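Local atomic coordinates of beta-glucosidase (PDB entry 6JXG), a protein that probably hydrolyses terminal, non-reducing beta-D-glucosyl residues, releasing beta-D-glucose, as a secreted glycoside hydrolase family 3 enzyme of cellulose degradation. Residues K347-Q357 with Q407-D417; I240-D248 with T275-M284. All blocks are in the same frame, centred on the assembly; numbering follows the deposited sequence.

Contact 1 (K347-Q357 with Q407-D417); sequences KKPASLAIIGQ and QGTKLVLSTTD. With MAN (alpha-D-mannopyranose), chain E.
L411 drops its CD2 methyl into the hollow between L352 and I354, 3.9 Å from L352 CB and 4.3 Å from I354 CG1. Two residues further along the strand, L413 CD2 lies 3.9 Å from I354 CB. Both leucines hold CG beside the backbone N (chi1 -57° in L411), which swings a methyl back over the neighbouring strand, and helix 396-406 covers this face with L397 and A404. On the other face A353 and S414 are small beside V412 and I355, and A353 CB faces V412 CB; A421, A422 and A425 of helix 419-427 press on I355, V412 and S414, the alanines being small enough to fit such close packing. Between the faces runs an unbroken parallel ladder from K410 N to G356 N, including L352 N to K410 O at 2.8 Å. G356, at phi 111°, would drive a side chain against the carbonyl of I355. Beyond it D417 grips Q357 twice: OD1 takes Q357 N at 3.1 Å and OD2 takes Q357 NE2 at 3.2 Å, both donors standing above the carboxylate plane, while Q357 OE1 goes to G377 N. At the other end, P349 CB packs 3.8 Å from C1 of the mannose carried by T431. Strands 351-355 and 410-414, joined through helix 396-406, form a beta-alpha-beta crossover at the edge of the family 3 C-terminal domain's alpha/beta sheet.

Contact 2 (I240-D248 with T275-M284); sequences IGSANAGLD and TVAQSRLDDM
R280 reaches over to the end of helix 239-245 and binds three acceptors there, A243 O, L247 O and D248 OD1. Its CB already points at that helix. CG and CD then curl round the carbonyl of A243, CD at 3.1 Å from A243 O, because the chain bends at chi2 (73°) and again at chi3 (-94°). NE carries the turn on to a guanidinium whose acceptors all lie near its plane, at its edge. NH1 donates twice, to A243 O at 2.8 Å, on a lone pair, and to L247 O at 2.9 Å. NH2 makes two salt bridges, with D248 OD1 at 2.8 Å and with D283 OD2 at 3.0 Å; D283 also pairs with R287, and D248 OD2 with K220. The positive charge probably eases the closeness of the two carboxylates. A lysine in its place, with one amine for a flat, many-handed group, would probably fail to meet all these acceptors at once, leaving L247 O without its NH1 donor or D248 and D283 without the cation between them. Beside the arginine, A243 is small enough for M284 CE to approach its CB to 3.7 Å and for V276 CG2 to come within 4.0 Å. N244 ND2 bonds T275 O, its OD1 reaching A277 N, at the N-cap of helix 278-294, through a water. G246, with positive phi, closes helix 239-245, and R280 NH1 shares the A243 carbonyl with G246 N at that end. The result is a Schellman-terminated helix held by a salt-bridge network of D248, R280 and D283, within the N-terminal domain of the TIM-barrel clan.

How the contacts relate
The two contacts lie on opposite sides of the chain's centre, their own centres 62 Å apart and their nearest atoms about 40 Å apart, so neither touches the other. Along the chain both segments of contact 2 come first, in the N-terminal family 3 domain of the TIM-barrel clan; both segments of contact 1 follow in the C-terminal domain. They share no sheet. Contact 2 joins helices 239-245 and 278-294 near strand 228-231; contact 1 pairs strands 351-355 and 410-414, the latter an outermost strand of its sheet. Each is thus internal to one domain, far from the other, and each lies next to a glycan: T275 near an N-acetylglucosamine, K347 and P349 near the mannose.

Contact 1 (K347-Q357 with Q407-D417)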
# COMPACT_ATOMS: atom_id res chain seq x y z
N LYS A 347 -25.03 -16.52 -15.16
CA LYS A 347 -25.16 -17.39 -16.32
C LYS A 347 -26.54 -17.21 -16.95
O LYS A 347 -27.46 -17.99 -16.70
CB LYS A 347 -24.95 -18.83 -15.84
CG LYS A 347 -25.93 -19.24 -14.75
CD LYS A 347 -25.33 -19.79 -13.43
CE LYS A 347 -26.10 -19.14 -12.27
NZ LYS A 347 -26.26 -19.77 -10.92
N LYS A 348 -26.69 -16.16 -17.73
CA LYS A 348 -27.93 -15.95 -18.50
C LYS A 348 -29.17 -15.76 -17.68
O LYS A 348 -30.22 -16.31 -18.01
CB LYS A 348 -28.17 -17.07 -19.52
CG LYS A 348 -27.00 -17.27 -20.46
CD LYS A 348 -27.36 -18.16 -21.63
CE LYS A 348 -26.18 -18.27 -22.58
NZ LYS A 348 -26.04 -19.67 -23.05
N PRO A 349 -29.07 -14.95 -16.61
CA PRO A 349 -30.33 -14.71 -15.87
C PRO A 349 -31.36 -13.96 -16.73
O PRO A 349 -30.97 -13.30 -17.66
CB PRO A 349 -29.88 -13.86 -14.68
CG PRO A 349 -28.60 -13.25 -15.11
CD PRO A 349 -27.95 -14.14 -16.13
N ALA A 350 -32.66 -14.14 -16.46
CA ALA A 350 -33.72 -13.56 -17.29
C ALA A 350 -33.78 -12.07 -16.98
O ALA A 350 -34.07 -11.26 -17.84
CB ALA A 350 -35.07 -14.20 -16.94
N SER A 351 -33.49 -11.72 -15.73
CA SER A 351 -33.57 -10.33 -15.29
C SER A 351 -32.63 -10.11 -14.11
O SER A 351 -32.37 -11.06 -13.35
CB SER A 351 -34.99 -10.03 -14.88
OG SER A 351 -35.36 -10.90 -13.86
N LEU A 352 -32.17 -8.86 -13.95
CA LEU A 352 -31.17 -8.50 -12.94
C LEU A 352 -31.45 -7.11 -12.46
O LEU A 352 -31.54 -6.21 -13.26
CB LEU A 352 -29.83 -8.50 -13.66
CG LEU A 352 -28.55 -9.07 -13.10
CD1 LEU A 352 -28.68 -10.32 -12.24
CD2 LEU A 352 -27.63 -9.31 -14.29
N ALA A 353 -31.71 -6.93 -11.18
CA ALA A 353 -31.82 -5.60 -10.60
C ALA A 353 -30.42 -5.08 -10.22
O ALA A 353 -29.56 -5.88 -9.74
CB ALA A 353 -32.75 -5.64 -9.35
N ILE A 354 -30.18 -3.79 -10.45
CA ILE A 354 -28.85 -3.13 -10.19
C ILE A 354 -29.12 -1.99 -9.21
O ILE A 354 -29.85 -1.03 -9.55
CB ILE A 354 -28.16 -2.71 -11.50
CG1 ILE A 354 -27.99 -3.91 -12.43
CG2 ILE A 354 -26.84 -1.95 -11.26
CD1 ILE A 354 -26.98 -4.99 -12.05
N ILE A 355 -28.62 -2.15 -7.97
CA ILE A 355 -29.05 -1.32 -6.87
C ILE A 355 -27.87 -0.65 -6.16
O ILE A 355 -26.92 -1.30 -5.80
CB ILE A 355 -29.89 -2.16 -5.84
CG1 ILE A 355 -31.07 -2.81 -6.55
CG2 ILE A 355 -30.33 -1.35 -4.64
CD1 ILE A 355 -31.60 -4.02 -5.85
N GLY A 356 -28.00 0.64 -5.87
CA GLY A 356 -26.99 1.38 -5.16
C GLY A 356 -26.33 2.38 -6.04
O GLY A 356 -26.05 2.10 -7.18
N GLN A 357 -26.00 3.53 -5.47
CA GLN A 357 -25.34 4.57 -6.23
C GLN A 357 -23.92 4.16 -6.58
O GLN A 357 -23.38 4.71 -7.49
CB GLN A 357 -25.30 5.91 -5.47
CG GLN A 357 -24.55 5.94 -4.19
CD GLN A 357 -24.28 7.34 -3.73
OE1 GLN A 357 -23.93 8.23 -4.56
NE2 GLN A 357 -24.49 7.58 -2.47
N GLN A 407 -26.84 -11.19 -23.48
CA GLN A 407 -27.56 -12.40 -23.01
C GLN A 407 -29.08 -12.20 -22.92
O GLN A 407 -29.78 -13.05 -22.43
CB GLN A 407 -27.02 -12.81 -21.66
CG GLN A 407 -25.54 -13.05 -21.73
CD GLN A 407 -25.00 -13.55 -20.44
OE1 GLN A 407 -25.70 -13.61 -19.44
NE2 GLN A 407 -23.75 -13.94 -20.45
N GLY A 408 -29.56 -11.08 -23.39
CA GLY A 408 -30.99 -10.76 -23.30
C GLY A 408 -31.52 -10.69 -21.88
O GLY A 408 -32.72 -10.85 -21.65
N THR A 409 -30.68 -10.42 -20.90
CA THR A 409 -31.24 -10.22 -19.57
C THR A 409 -31.79 -8.81 -19.45
O THR A 409 -31.23 -7.88 -19.94
CB THR A 409 -30.34 -10.61 -18.35
OG1 THR A 409 -30.12 -9.53 -17.43
CG2 THR A 409 -29.16 -11.28 -18.74
N LYS A 410 -32.90 -8.68 -18.76
CA LYS A 410 -33.54 -7.42 -18.57
C LYS A 410 -32.92 -6.78 -17.32
O LYS A 410 -32.72 -7.48 -16.31
CB LYS A 410 -35.03 -7.68 -18.36
CG LYS A 410 -35.93 -6.47 -18.50
CD LYS A 410 -36.34 -5.94 -17.13
CE LYS A 410 -37.11 -4.63 -17.23
NZ LYS A 410 -36.38 -3.58 -18.03
N LEU A 411 -32.67 -5.47 -17.35
CA LEU A 411 -32.14 -4.77 -16.19
C LEU A 411 -33.14 -3.85 -15.53
O LEU A 411 -33.76 -3.06 -16.19
CB LEU A 411 -30.89 -3.98 -16.57
CG LEU A 411 -29.73 -4.76 -17.20
CD1 LEU A 411 -28.75 -3.77 -17.78
CD2 LEU A 411 -29.02 -5.64 -16.20
N VAL A 412 -33.28 -3.99 -14.22
CA VAL A 412 -34.07 -3.16 -13.39
C VAL A 412 -33.19 -2.27 -12.49
O VAL A 412 -32.52 -2.74 -11.50
CB VAL A 412 -35.00 -4.02 -12.50
CG1 VAL A 412 -35.96 -3.11 -11.73
CG2 VAL A 412 -35.77 -5.03 -13.33
N LEU A 413 -33.20 -0.97 -12.80
CA LEU A 413 -32.24 -0.05 -12.21
C LEU A 413 -32.79 0.67 -11.01
O LEU A 413 -33.89 1.26 -11.04
CB LEU A 413 -31.77 0.93 -13.27
CG LEU A 413 -31.17 0.34 -14.55
CD1 LEU A 413 -30.70 1.44 -15.48
CD2 LEU A 413 -30.02 -0.59 -14.18
N SER A 414 -32.06 0.59 -9.91
CA SER A 414 -32.27 1.46 -8.79
C SER A 414 -30.92 2.03 -8.23
O SER A 414 -30.48 1.67 -7.16
CB SER A 414 -33.04 0.75 -7.69
OG SER A 414 -33.42 1.68 -6.75
N THR A 415 -30.34 2.97 -8.96
CA THR A 415 -28.96 3.45 -8.72
C THR A 415 -28.82 4.61 -7.75
O THR A 415 -27.97 5.47 -7.91
CB THR A 415 -28.35 3.75 -10.08
OG1 THR A 415 -29.16 4.68 -10.76
CG2 THR A 415 -28.32 2.53 -10.91
N THR A 416 -29.67 4.63 -6.74
CA THR A 416 -29.56 5.48 -5.58
C THR A 416 -29.52 4.52 -4.40
O THR A 416 -29.61 3.30 -4.58
CB THR A 416 -30.75 6.43 -5.39
OG1 THR A 416 -31.91 5.72 -4.90
CG2 THR A 416 -31.11 7.10 -6.60
N ASP A 417 -29.38 5.07 -3.21
CA ASP A 417 -29.38 4.31 -2.01
C ASP A 417 -30.74 4.31 -1.30
O ASP A 417 -30.85 3.96 -0.08
CB ASP A 417 -28.32 4.82 -1.08
CG ASP A 417 -26.89 4.53 -1.59
OD1 ASP A 417 -26.66 3.65 -2.44
OD2 ASP A 417 -26.02 5.18 -1.10
C1 MAN E . -30.16 -14.49 -10.90
C2 MAN E . -31.07 -15.72 -10.70
C3 MAN E . -30.57 -16.75 -9.69
C4 MAN E . -29.08 -17.02 -9.87
C5 MAN E . -28.43 -15.68 -9.74
C6 MAN E . -26.92 -15.79 -9.67
O2 MAN E . -31.09 -16.33 -11.94
O3 MAN E . -31.30 -17.92 -9.95
O4 MAN E . -28.55 -17.95 -8.91
O5 MAN E . -28.80 -14.85 -10.82
O6 MAN E . -26.40 -16.29 -10.88

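Contact 2 (I240-D248 with T275-M284)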
# COMPACT_ATOMS: atom_id res chain seq x y z
N ILE A 240 17.55 23.92 13.30
CA ILE A 240 18.70 23.17 13.79
C ILE A 240 18.29 21.71 14.07
O ILE A 240 19.02 20.81 13.73
CB ILE A 240 19.24 23.80 15.13
CG1 ILE A 240 19.79 25.19 14.87
CG2 ILE A 240 20.28 22.90 15.78
CD1 ILE A 240 19.87 26.06 16.14
N GLY A 241 17.12 21.52 14.69
CA GLY A 241 16.65 20.17 15.04
C GLY A 241 16.59 19.24 13.88
O GLY A 241 17.14 18.14 13.94
N SER A 242 15.94 19.70 12.81
CA SER A 242 15.76 18.88 11.65
C SER A 242 17.10 18.55 10.96
O SER A 242 17.33 17.40 10.59
CB SER A 242 14.78 19.53 10.66
OG SER A 242 15.18 20.83 10.27
N ALA A 243 17.92 19.56 10.68
CA ALA A 243 19.22 19.32 10.08
C ALA A 243 20.01 18.27 10.86
O ALA A 243 20.57 17.32 10.28
CB ALA A 243 20.03 20.63 9.99
N ASN A 244 20.10 18.49 12.16
CA ASN A 244 20.96 17.63 13.03
C ASN A 244 20.41 16.25 13.23
O ASN A 244 21.18 15.29 13.42
CB ASN A 244 21.27 18.34 14.32
CG ASN A 244 22.24 19.47 14.11
OD1 ASN A 244 22.85 19.63 13.03
ND2 ASN A 244 22.36 20.30 15.14
N ALA A 245 19.11 16.11 13.03
CA ALA A 245 18.44 14.80 13.13
C ALA A 245 18.65 13.95 11.93
O ALA A 245 18.49 12.74 12.01
CB ALA A 245 16.95 15.02 13.29
N GLY A 246 18.95 14.57 10.81
CA GLY A 246 19.22 13.89 9.57
C GLY A 246 18.23 14.11 8.43
O GLY A 246 18.21 13.35 7.48
N LEU A 247 17.40 15.14 8.51
CA LEU A 247 16.55 15.52 7.42
C LEU A 247 17.48 16.01 6.28
O LEU A 247 18.52 16.61 6.56
CB LEU A 247 15.57 16.58 7.77
CG LEU A 247 14.54 17.08 6.77
CD1 LEU A 247 13.60 15.93 6.42
CD2 LEU A 247 13.75 18.27 7.28
N ASP A 248 17.10 15.75 5.02
CA ASP A 248 17.88 16.22 3.85
C ASP A 248 17.18 17.22 2.98
O ASP A 248 17.84 18.08 2.37
CB ASP A 248 18.34 15.07 3.01
CG ASP A 248 19.16 14.06 3.82
OD1 ASP A 248 20.17 14.50 4.45
OD2 ASP A 248 18.81 12.85 3.82
N THR A 275 25.82 26.04 15.08
CA THR A 275 24.83 25.10 15.65
C THR A 275 24.56 23.90 14.71
O THR A 275 24.08 22.86 15.15
CB THR A 275 23.50 25.80 15.96
OG1 THR A 275 23.07 26.56 14.84
CG2 THR A 275 23.58 26.74 17.16
N VAL A 276 24.86 24.04 13.43
CA VAL A 276 24.81 22.96 12.42
C VAL A 276 26.18 22.93 11.72
O VAL A 276 26.67 23.94 11.28
CB VAL A 276 23.74 23.23 11.34
CG1 VAL A 276 23.77 22.17 10.27
CG2 VAL A 276 22.31 23.22 11.97
N ALA A 277 26.75 21.77 11.58
CA ALA A 277 27.99 21.61 10.88
C ALA A 277 27.85 21.73 9.37
O ALA A 277 26.89 21.23 8.78
CB ALA A 277 28.58 20.29 11.20
N GLN A 278 28.79 22.43 8.76
CA GLN A 278 28.91 22.41 7.29
C GLN A 278 28.83 21.00 6.74
O GLN A 278 28.20 20.81 5.72
CB GLN A 278 30.26 23.00 6.85
CG GLN A 278 30.50 23.02 5.31
CD GLN A 278 29.53 23.97 4.63
OE1 GLN A 278 29.25 25.03 5.16
NE2 GLN A 278 28.97 23.56 3.49
N SER A 279 29.47 20.03 7.41
CA SER A 279 29.46 18.66 6.97
C SER A 279 28.02 18.07 6.85
O SER A 279 27.76 17.16 6.01
CB SER A 279 30.29 17.81 7.91
OG SER A 279 29.66 17.79 9.19
N ARG A 280 27.12 18.59 7.66
CA ARG A 280 25.73 18.11 7.67
C ARG A 280 25.04 18.56 6.38
O ARG A 280 24.42 17.75 5.65
CB ARG A 280 24.98 18.54 8.95
CG ARG A 280 23.50 17.99 9.04
CD ARG A 280 23.42 16.49 9.34
NE ARG A 280 23.32 15.72 8.13
CZ ARG A 280 22.21 15.68 7.37
NH1 ARG A 280 21.10 16.26 7.77
NH2 ARG A 280 22.21 15.00 6.24
N LEU A 281 25.18 19.83 6.06
CA LEU A 281 24.63 20.29 4.73
C LEU A 281 25.27 19.59 3.50
O LEU A 281 24.60 19.20 2.53
CB LEU A 281 24.76 21.82 4.57
CG LEU A 281 24.44 22.51 3.25
CD1 LEU A 281 23.00 22.25 2.83
CD2 LEU A 281 24.68 24.00 3.39
N ASP A 282 26.58 19.40 3.56
CA ASP A 282 27.30 18.70 2.53
C ASP A 282 26.75 17.29 2.40
O ASP A 282 26.58 16.80 1.27
CB ASP A 282 28.79 18.64 2.83
CG ASP A 282 29.49 20.01 2.67
OD1 ASP A 282 28.87 20.97 2.17
OD2 ASP A 282 30.70 20.12 3.01
N ASP A 283 26.45 16.65 3.52
CA ASP A 283 25.95 15.29 3.53
C ASP A 283 24.55 15.26 2.89
O ASP A 283 24.27 14.42 2.08
CB ASP A 283 25.90 14.73 4.94
CG ASP A 283 25.43 13.31 4.97
OD1 ASP A 283 26.22 12.44 4.58
OD2 ASP A 283 24.28 13.08 5.32
N MET A 284 23.73 16.25 3.19
CA MET A 284 22.37 16.34 2.63
C MET A 284 22.41 16.40 1.12
O MET A 284 21.73 15.67 0.43
CB MET A 284 21.70 17.62 3.10
CG MET A 284 21.30 17.72 4.53
SD MET A 284 20.65 19.43 4.75
CE MET A 284 20.50 19.65 6.47
O HOH W 1 25.47 19.33 12.70